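Local coordinates for protein AGR_C_4470p (Agrobacterium tumefaciens str. C58, PDB 2HQV) that is of unknown function but belongs to the ChuX/HutX haem-utilisation family, so that a part in binding or handling haem is likely, at residues G83-I88 with G100-G105; I132-R137 with E180-F185; D70-I75 with I124-C129. All blocks are in the same frame, centred on the assembly; numbering follows the deposited sequence.

Interaction 1: residues G83-I88 with G100-G105; sequences GEILMI and GHLPEG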
loop_
_atom_site.group_PDB
_atom_site.type_symbol
_atom_site.label_atom_id
_atom_site.label_comp_id
_atom_site.label_asym_id
_atom_site.label_seq_id
_atom_site.Cartn_x
_atom_site.Cartn_y
_atom_site.Cartn_z
ATOM N N GLY A 83 16.385 -15.237 -2.711
ATOM C CA GLY A 83 17.325 -14.139 -2.806
ATOM C C GLY A 83 16.586 -12.814 -2.828
ATOM O O GLY A 83 15.486 -12.707 -2.290
ATOM N N GLU A 84 17.175 -11.803 -3.455
ATOM C CA GLU A 84 16.536 -10.492 -3.513
ATOM C C GLU A 84 15.420 -10.436 -4.554
ATOM O O GLU A 84 15.665 -10.554 -5.749
ATOM C CB GLU A 84 17.572 -9.403 -3.817
ATOM C CG GLU A 84 17.007 -7.986 -3.756
ATOM C CD GLU A 84 18.008 -6.929 -4.200
ATOM O OE1 GLU A 84 17.656 -5.732 -4.196
ATOM O OE2 GLU A 84 19.146 -7.297 -4.555
ATOM N N ILE A 85 14.192 -10.260 -4.087
ATOM C CA ILE A 85 13.042 -10.172 -4.977
ATOM C C ILE A 85 12.531 -8.730 -4.984
ATOM O O ILE A 85 13.176 -7.833 -4.443
ATOM C CB ILE A 85 11.907 -11.146 -4.522
ATOM C CG1 ILE A 85 11.602 -10.982 -3.026
ATOM C CG2 ILE A 85 12.335 -12.580 -4.784
ATOM C CD1 ILE A 85 10.926 -9.663 -2.631
ATOM N N LEU A 86 11.387 -8.492 -5.612
ATOM C CA LEU A 86 10.832 -7.149 -5.617
ATOM C C LEU A 86 9.433 -7.204 -5.015
ATOM O O LEU A 86 8.543 -7.860 -5.549
ATOM C CB LEU A 86 10.766 -6.577 -7.037
ATOM C CG LEU A 86 10.178 -5.159 -7.105
ATOM C CD1 LEU A 86 11.073 -4.205 -6.329
ATOM C CD2 LEU A 86 10.052 -4.705 -8.560
HETATM N N MSE A 87 9.266 -6.537 -3.882
HETATM C CA MSE A 87 7.986 -6.483 -3.197
HETATM C C MSE A 87 7.208 -5.276 -3.704
HETATM O O MSE A 87 7.742 -4.170 -3.767
HETATM C CB MSE A 87 8.204 -6.370 -1.682
HETATM C CG MSE A 87 7.049 -5.709 -0.942
HETATM SE SE MSE A 87 5.423 -6.775 -0.699
HETATM C CE MSE A 87 5.128 -7.492 -2.407
ATOM N N ILE A 88 5.952 -5.484 -4.080
ATOM C CA ILE A 88 5.142 -4.374 -4.569
ATOM C C ILE A 88 3.754 -4.300 -3.937
ATOM O O ILE A 88 3.012 -5.280 -3.906
ATOM C CB ILE A 88 4.953 -4.429 -6.098
ATOM C CG1 ILE A 88 6.313 -4.417 -6.796
ATOM C CG2 ILE A 88 4.126 -3.221 -6.564
ATOM C CD1 ILE A 88 6.216 -4.412 -8.313
ATOM N N GLY A 100 14.528 -6.521 -2.039
ATOM C CA GLY A 100 15.097 -7.056 -0.815
ATOM C C GLY A 100 14.779 -8.520 -0.611
ATOM O O GLY A 100 13.975 -9.087 -1.345
ATOM N N HIS A 101 15.439 -9.137 0.364
ATOM C CA HIS A 101 15.187 -10.533 0.687
ATOM C C HIS A 101 13.959 -10.544 1.585
ATOM O O HIS A 101 13.738 -9.606 2.346
ATOM C CB HIS A 101 16.363 -11.145 1.462
ATOM C CG HIS A 101 17.580 -11.398 0.628
ATOM N ND1 HIS A 101 18.371 -10.385 0.128
ATOM C CD2 HIS A 101 18.137 -12.557 0.195
ATOM C CE1 HIS A 101 19.361 -10.908 -0.575
ATOM N NE2 HIS A 101 19.240 -12.223 -0.550
ATOM N N LEU A 102 13.143 -11.583 1.489
ATOM C CA LEU A 102 11.975 -11.666 2.356
ATOM C C LEU A 102 12.424 -12.157 3.728
ATOM O O LEU A 102 13.076 -13.200 3.838
ATOM C CB LEU A 102 10.941 -12.622 1.768
ATOM C CG LEU A 102 10.232 -12.111 0.517
ATOM C CD1 LEU A 102 9.147 -13.090 0.091
ATOM C CD2 LEU A 102 9.637 -10.748 0.818
ATOM N N PRO A 103 12.093 -11.409 4.797
ATOM C CA PRO A 103 12.491 -11.814 6.148
ATOM C C PRO A 103 11.544 -12.828 6.769
ATOM O O PRO A 103 10.459 -13.087 6.248
ATOM C CB PRO A 103 12.477 -10.498 6.911
ATOM C CG PRO A 103 11.281 -9.826 6.335
ATOM C CD PRO A 103 11.418 -10.098 4.827
ATOM N N GLU A 104 11.963 -13.395 7.894
ATOM C CA GLU A 104 11.152 -14.365 8.609
ATOM C C GLU A 104 10.002 -13.607 9.248
ATOM O O GLU A 104 10.126 -12.418 9.553
ATOM C CB GLU A 104 11.971 -15.047 9.704
ATOM C CG GLU A 104 13.307 -15.599 9.233
ATOM C CD GLU A 104 14.099 -16.240 10.360
ATOM O OE1 GLU A 104 14.282 -15.588 11.411
ATOM O OE2 GLU A 104 14.537 -17.394 10.193
ATOM N N GLY A 105 8.884 -14.291 9.446
ATOM C CA GLY A 105 7.742 -13.644 10.054
ATOM C C GLY A 105 7.200 -14.430 11.232
ATOM O O GLY A 105 7.368 -15.643 11.310
HETATM O O HOH W 1 13.695 -13.612 -0.470
#

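Interaction 2: residues I132-R137 with E180-F185; sequences ITFVDR and ELRDGF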
loop_
_atom_site.group_PDB
_atom_site.type_symbol
_atom_site.label_atom_id
_atom_site.label_comp_id
_atom_site.label_asym_id
_atom_site.label_seq_id
_atom_site.Cartn_x
_atom_site.Cartn_y
_atom_site.Cartn_z
ATOM N N ILE A 132 -3.327 -17.625 -3.474
ATOM C CA ILE A 132 -1.992 -17.164 -3.828
ATOM C C ILE A 132 -1.847 -17.585 -5.283
ATOM O O ILE A 132 -1.809 -18.778 -5.587
ATOM C CB ILE A 132 -0.918 -17.840 -2.952
ATOM C CG1 ILE A 132 -1.168 -17.487 -1.480
ATOM C CG2 ILE A 132 0.482 -17.375 -3.382
ATOM C CD1 ILE A 132 -0.383 -18.306 -0.509
ATOM N N THR A 133 -1.792 -16.604 -6.178
ATOM C CA THR A 133 -1.716 -16.879 -7.610
ATOM C C THR A 133 -0.387 -16.528 -8.257
ATOM O O THR A 133 0.081 -15.389 -8.166
ATOM C CB THR A 133 -2.814 -16.108 -8.362
ATOM O OG1 THR A 133 -4.070 -16.319 -7.705
ATOM C CG2 THR A 133 -2.890 -16.575 -9.821
ATOM N N PHE A 134 0.195 -17.520 -8.929
ATOM C CA PHE A 134 1.461 -17.356 -9.627
ATOM C C PHE A 134 1.123 -16.875 -11.034
ATOM O O PHE A 134 0.514 -17.608 -11.819
ATOM C CB PHE A 134 2.213 -18.695 -9.680
ATOM C CG PHE A 134 2.580 -19.233 -8.330
ATOM C CD1 PHE A 134 1.615 -19.801 -7.502
ATOM C CD2 PHE A 134 3.892 -19.147 -7.873
ATOM C CE1 PHE A 134 1.948 -20.274 -6.237
ATOM C CE2 PHE A 134 4.243 -19.615 -6.611
ATOM C CZ PHE A 134 3.272 -20.180 -5.785
ATOM N N VAL A 135 1.509 -15.637 -11.338
ATOM C CA VAL A 135 1.221 -15.031 -12.633
ATOM C C VAL A 135 2.464 -14.995 -13.522
ATOM O O VAL A 135 3.477 -14.392 -13.179
ATOM C CB VAL A 135 0.661 -13.606 -12.432
ATOM C CG1 VAL A 135 0.267 -12.988 -13.764
ATOM C CG2 VAL A 135 -0.542 -13.663 -11.486
ATOM N N ASP A 136 2.364 -15.663 -14.666
ATOM C CA ASP A 136 3.461 -15.767 -15.624
ATOM C C ASP A 136 2.901 -15.326 -16.976
ATOM O O ASP A 136 2.266 -16.111 -17.677
ATOM C CB ASP A 136 3.929 -17.232 -15.680
ATOM C CG ASP A 136 5.055 -17.464 -16.675
ATOM O OD1 ASP A 136 5.344 -16.560 -17.493
ATOM O OD2 ASP A 136 5.650 -18.567 -16.635
ATOM N N ARG A 137 3.128 -14.067 -17.324
ATOM C CA ARG A 137 2.609 -13.551 -18.571
ATOM C C ARG A 137 3.417 -12.437 -19.185
ATOM O O ARG A 137 4.256 -11.802 -18.546
ATOM C CB ARG A 137 1.181 -13.041 -18.391
ATOM C CG ARG A 137 1.035 -11.992 -17.309
ATOM C CD ARG A 137 -0.414 -11.568 -17.144
ATOM N NE ARG A 137 -0.857 -10.677 -18.214
ATOM C CZ ARG A 137 -0.668 -9.358 -18.223
ATOM N NH1 ARG A 137 -0.047 -8.756 -17.215
ATOM N NH2 ARG A 137 -1.086 -8.640 -19.256
ATOM N N GLU A 180 9.469 -23.748 -10.821
ATOM C CA GLU A 180 9.420 -24.996 -10.073
ATOM C C GLU A 180 8.230 -24.988 -9.107
ATOM O O GLU A 180 7.399 -25.893 -9.114
ATOM C CB GLU A 180 10.729 -25.141 -9.297
ATOM C CG GLU A 180 10.943 -26.456 -8.583
ATOM C CD GLU A 180 12.115 -26.372 -7.610
ATOM O OE1 GLU A 180 13.164 -25.804 -7.988
ATOM O OE2 GLU A 180 11.989 -26.875 -6.471
ATOM N N LEU A 181 8.155 -23.960 -8.272
ATOM C CA LEU A 181 7.065 -23.852 -7.310
ATOM C C LEU A 181 5.706 -23.734 -8.012
ATOM O O LEU A 181 4.749 -24.437 -7.655
ATOM C CB LEU A 181 7.298 -22.647 -6.395
ATOM C CG LEU A 181 6.297 -22.446 -5.258
ATOM C CD1 LEU A 181 6.274 -23.690 -4.359
ATOM C CD2 LEU A 181 6.682 -21.216 -4.469
ATOM N N ARG A 182 5.628 -22.853 -9.013
ATOM C CA ARG A 182 4.390 -22.649 -9.775
ATOM C C ARG A 182 3.928 -23.942 -10.463
ATOM O O ARG A 182 2.748 -24.289 -10.401
ATOM C CB ARG A 182 4.588 -21.534 -10.817
ATOM C CG ARG A 182 3.337 -21.165 -11.645
ATOM C CD ARG A 182 3.109 -22.067 -12.863
ATOM N NE ARG A 182 3.925 -21.699 -14.021
ATOM C CZ ARG A 182 5.216 -21.976 -14.148
ATOM N NH1 ARG A 182 5.846 -22.628 -13.183
ATOM N NH2 ARG A 182 5.879 -21.606 -15.236
ATOM N N ASP A 183 4.852 -24.653 -11.111
ATOM C CA ASP A 183 4.497 -25.900 -11.797
ATOM C C ASP A 183 3.821 -26.895 -10.849
ATOM O O ASP A 183 2.878 -27.586 -11.233
ATOM C CB ASP A 183 5.735 -26.575 -12.403
ATOM C CG ASP A 183 6.309 -25.809 -13.571
ATOM O OD1 ASP A 183 5.578 -24.995 -14.175
ATOM O OD2 ASP A 183 7.496 -26.040 -13.895
ATOM N N GLY A 184 4.318 -26.960 -9.617
ATOM C CA GLY A 184 3.766 -27.875 -8.632
ATOM C C GLY A 184 2.300 -27.677 -8.300
ATOM O O GLY A 184 1.638 -28.595 -7.808
ATOM N N PHE A 185 1.785 -26.482 -8.567
ATOM C CA PHE A 185 0.390 -26.169 -8.286
ATOM C C PHE A 185 -0.475 -26.293 -9.531
ATOM O O PHE A 185 -1.704 -26.223 -9.457
ATOM C CB PHE A 185 0.279 -24.758 -7.697
ATOM C CG PHE A 185 0.794 -24.651 -6.290
ATOM C CD1 PHE A 185 0.123 -25.278 -5.244
ATOM C CD2 PHE A 185 1.959 -23.943 -6.011
ATOM C CE1 PHE A 185 0.605 -25.208 -3.936
ATOM C CE2 PHE A 185 2.450 -23.865 -4.710
ATOM C CZ PHE A 185 1.772 -24.499 -3.665
#

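Interaction 3: residues D70-I75 with I124-C129; sequences DRFDAI and IKKDNC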
loop_
_atom_site.group_PDB
_atom_site.type_symbol
_atom_site.label_atom_id
_atom_site.label_comp_id
_atom_site.label_asym_id
_atom_site.label_seq_id
_atom_site.Cartn_x
_atom_site.Cartn_y
_atom_site.Cartn_z
ATOM N N ASP A 70 -4.014 -21.857 2.516
ATOM C CA ASP A 70 -3.305 -22.574 3.569
ATOM C C ASP A 70 -1.827 -22.815 3.251
ATOM O O ASP A 70 -1.071 -23.251 4.111
ATOM C CB ASP A 70 -4.000 -23.907 3.876
ATOM C CG ASP A 70 -4.016 -24.846 2.689
ATOM O OD1 ASP A 70 -2.926 -25.212 2.207
ATOM O OD2 ASP A 70 -5.121 -25.222 2.245
ATOM N N ARG A 71 -1.418 -22.532 2.019
ATOM C CA ARG A 71 -0.022 -22.698 1.621
ATOM C C ARG A 71 0.791 -21.416 1.890
ATOM O O ARG A 71 1.978 -21.342 1.558
ATOM C CB ARG A 71 0.066 -23.063 0.132
ATOM C CG ARG A 71 -0.406 -24.481 -0.219
ATOM C CD ARG A 71 0.372 -25.543 0.562
ATOM N NE ARG A 71 -0.185 -25.757 1.896
ATOM C CZ ARG A 71 0.495 -26.246 2.933
ATOM N NH1 ARG A 71 1.774 -26.573 2.809
ATOM N NH2 ARG A 71 -0.118 -26.422 4.098
ATOM N N PHE A 72 0.153 -20.423 2.509
ATOM C CA PHE A 72 0.795 -19.138 2.808
ATOM C C PHE A 72 2.204 -19.277 3.394
ATOM O O PHE A 72 3.174 -18.798 2.807
ATOM C CB PHE A 72 -0.099 -18.324 3.752
ATOM C CG PHE A 72 0.378 -16.907 3.999
ATOM C CD1 PHE A 72 1.412 -16.647 4.893
ATOM C CD2 PHE A 72 -0.234 -15.835 3.357
ATOM C CE1 PHE A 72 1.827 -15.337 5.148
ATOM C CE2 PHE A 72 0.170 -14.523 3.601
ATOM C CZ PHE A 72 1.202 -14.272 4.497
ATOM N N ASP A 73 2.313 -19.934 4.545
ATOM C CA ASP A 73 3.602 -20.133 5.210
ATOM C C ASP A 73 4.631 -20.894 4.369
ATOM O O ASP A 73 5.804 -20.523 4.334
ATOM C CB ASP A 73 3.389 -20.869 6.536
ATOM C CG ASP A 73 2.950 -19.944 7.650
ATOM O OD1 ASP A 73 2.071 -19.092 7.416
ATOM O OD2 ASP A 73 3.486 -20.076 8.767
ATOM N N ALA A 74 4.203 -21.962 3.706
ATOM C CA ALA A 74 5.121 -22.752 2.889
ATOM C C ALA A 74 5.675 -21.924 1.736
ATOM O O ALA A 74 6.871 -21.980 1.424
ATOM C CB ALA A 74 4.412 -23.990 2.342
ATOM N N ILE A 75 4.800 -21.154 1.101
ATOM C CA ILE A 75 5.207 -20.328 -0.024
ATOM C C ILE A 75 6.129 -19.197 0.418
ATOM O O ILE A 75 7.136 -18.919 -0.239
ATOM C CB ILE A 75 3.966 -19.793 -0.776
ATOM C CG1 ILE A 75 3.256 -20.975 -1.457
ATOM C CG2 ILE A 75 4.371 -18.733 -1.804
ATOM C CD1 ILE A 75 1.910 -20.641 -2.103
ATOM N N ILE A 124 1.573 -8.168 7.528
ATOM C CA ILE A 124 0.681 -8.702 6.511
ATOM C C ILE A 124 -0.545 -9.336 7.183
ATOM O O ILE A 124 -0.400 -10.154 8.101
ATOM C CB ILE A 124 1.423 -9.751 5.663
ATOM C CG1 ILE A 124 2.619 -9.085 4.968
ATOM C CG2 ILE A 124 0.476 -10.389 4.658
ATOM C CD1 ILE A 124 3.434 -10.014 4.085
ATOM N N LYS A 125 -1.745 -8.963 6.740
ATOM C CA LYS A 125 -2.954 -9.532 7.334
ATOM C C LYS A 125 -3.216 -10.884 6.677
ATOM O O LYS A 125 -4.099 -11.034 5.823
ATOM C CB LYS A 125 -4.160 -8.600 7.155
ATOM C CG LYS A 125 -5.317 -8.944 8.105
ATOM C CD LYS A 125 -6.475 -7.962 8.011
ATOM C CE LYS A 125 -7.615 -8.367 8.947
ATOM N NZ LYS A 125 -8.742 -7.389 8.884
ATOM N N LYS A 126 -2.418 -11.858 7.099
ATOM C CA LYS A 126 -2.460 -13.218 6.595
ATOM C C LYS A 126 -3.839 -13.862 6.599
ATOM O O LYS A 126 -4.171 -14.600 5.677
ATOM C CB LYS A 126 -1.483 -14.095 7.394
ATOM C CG LYS A 126 -1.486 -15.564 7.004
ATOM C CD LYS A 126 -0.651 -16.402 7.966
ATOM C CE LYS A 126 -0.853 -17.892 7.720
ATOM N NZ LYS A 126 -0.162 -18.745 8.728
ATOM N N ASP A 127 -4.648 -13.583 7.618
ATOM C CA ASP A 127 -5.964 -14.204 7.669
ATOM C C ASP A 127 -6.932 -13.664 6.619
ATOM O O ASP A 127 -8.044 -14.160 6.486
ATOM C CB ASP A 127 -6.555 -14.113 9.087
ATOM C CG ASP A 127 -7.039 -12.720 9.456
ATOM O OD1 ASP A 127 -6.739 -11.739 8.746
ATOM O OD2 ASP A 127 -7.724 -12.613 10.491
ATOM N N ASN A 128 -6.496 -12.666 5.858
ATOM C CA ASN A 128 -7.325 -12.090 4.794
ATOM C C ASN A 128 -7.046 -12.786 3.458
ATOM O O ASN A 128 -7.763 -12.581 2.480
ATOM C CB ASN A 128 -7.024 -10.599 4.607
ATOM C CG ASN A 128 -7.873 -9.699 5.491
ATOM O OD1 ASN A 128 -7.895 -8.478 5.303
ATOM N ND2 ASN A 128 -8.567 -10.286 6.457
ATOM N N CYS A 129 -5.994 -13.598 3.419
ATOM C CA CYS A 129 -5.604 -14.275 2.186
ATOM C C CYS A 129 -6.611 -15.336 1.758
ATOM O O CYS A 129 -6.970 -16.228 2.536
ATOM C CB CYS A 129 -4.219 -14.900 2.343
ATOM S SG CYS A 129 -3.579 -15.650 0.827
HETATM O O HOH W 2 -0.072 -20.977 6.151
#

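Interaction 1: residues G83-I88 with G100-G105
Gly-100 meets Ile-85 in an antiparallel hydrogen-bonded pair, the last rung between the two strands before the chain turns away toward Gly-105. The two backbone bonds are reciprocal: Ile-85 N donates to Gly-100 O over 3.0 Å, and Gly-100 N donates to Ile-85 O over 3.1 Å. Gly-100 has an extended backbone with positive phi (163°), a conformation suited to glycine, and the CG of Glu-84 lies against its N at 3.4 Å. Ile-85 CG1 stands between the backbone N and the carbonyl carbon (chi1 50°), and its CD1 lies 3.4 Å from Gly-100 O and 3.8 Å from Leu-102 CD2, the two side chains crossing at about a right angle. The His-101 ring lies with one face over the peptide joining Gly-83 to Glu-84, its CD2 3.4 Å from Gly-83 C. One water bridges the backbones where they part, donating to Gly-83 O and accepting from Leu-102 N at 2.9 Å. The carboxylate of Glu-84 has its salt-bridge partner in Arg-163. Strand 85-90 lies between strands 94-100 and 156-161 in the six-stranded sheet; Ile-85 also touches Ile-160 and Ile-120, while Leu-102 reaches Trp-76 and Met-79 on helix 72-79.

Interaction 2: residues I132-R137 with E180-F185
Phe-134 and Arg-182 meet through different first torsions: CG anti to the carbonyl carbon (chi1 -62°) turns the phenylalanine ring under Arg-182 CA, and CG anti to the backbone N (chi1 -177°) lays the arginine chain on Phe-134 CB. The result is helix-on-sheet packing, in which the C-terminal helix 172-185 lies across strand 129-139 with the local axes 9.3 Å apart and their directions at 116°. Phe-134 has the largest share of the buried surface. Arg-182 CA sits over one face of its ring in a CH-pi contact, 4.3 Å from the centroid, and Arg-182 CG presses on Phe-134 CB at 3.4 Å. Leu-181 CD2 comes to the edge of the same ring, 3.6 Å from Phe-134 CE2. The Phe-185 ring is nearly parallel to that of Phe-134 but slid until the two barely overlap, with centroids 5.5 Å apart. Val-65 of strand 64-68 touches both Arg-182 and Phe-185, while Ile-75 of helix 72-79 touches Phe-134. Beyond this apolar patch the bent arginine chain turns its guanidinium into a salt-bridge network: Asp-136 OD2, also paired with Arg-143, takes only a weak bond from Arg-182 NH2 at 3.4 Å, but Arg-182 NH1 holds Asp-183 OD1 at 2.6 Å.

Interaction 3: residues D70-I75 with I124-C129
Phe-72, at the start of helix 72-79, lies beneath the aliphatic chain of Lys-126. Just before it in the chain, Asp-70 O accepts from a water that in turn accepts from Asp-73 N at 3.1 Å and takes a weak bond from Lys-126 NZ. With CG of Phe-72 anti to the backbone N (chi1 -173°), the ring is placed so that Lys-126 CG stands over its centre, 3.6 Å from the centroid and only 4° off the normal, a CH-pi contact. Ile-124 CG2 and Cys-129 SG lie at the ring edge, 4.0 Å from Phe-72 CZ and 4.2 Å from Phe-72 CD2 respectively. One residue on, Asp-73 receives the end of the same lysine: the chain stays extended past CG and carries NZ to Asp-73 OD1 at 2.6 Å, a salt bridge in which NZ meets the oxygen from above the carboxylate plane. The lysine amine also pairs with Glu-107, so two acidic groups grip it. Phe-112 meets the Phe-72 ring edge-to-face, and Ile-124 pairs with a strand of the second subunit, which carries the sheet across the interface. The whole is a helix N-terminus packed against a short 3-10 turn, 126-128, which links the three-stranded sheet to strand 129-139 of the larger one.

Overall arrangement
Interactions 2 and 3 touch directly: Ile-132 CD1 packs on Phe-72 CA and on Ile-75 CD1, at 3.6 Å in each case, and Phe-185 CE1 reaches Arg-71 CG at 3.9 Å. Helix 72-79 is thus shared, with the 124-129 turn at its start and strand 129-139 with the C-terminal helix alongside. Interaction 1 stands apart, its nearest atoms about 6 Å from interaction 3 and about 10 Å from interaction 2, yet it belongs to the same six-stranded sheet as strand 129-139. In the chain, residues 83-88 and 100-105 both fall between 70-75 and 124-129. All three centres lie about 15 to 17 Å from one another.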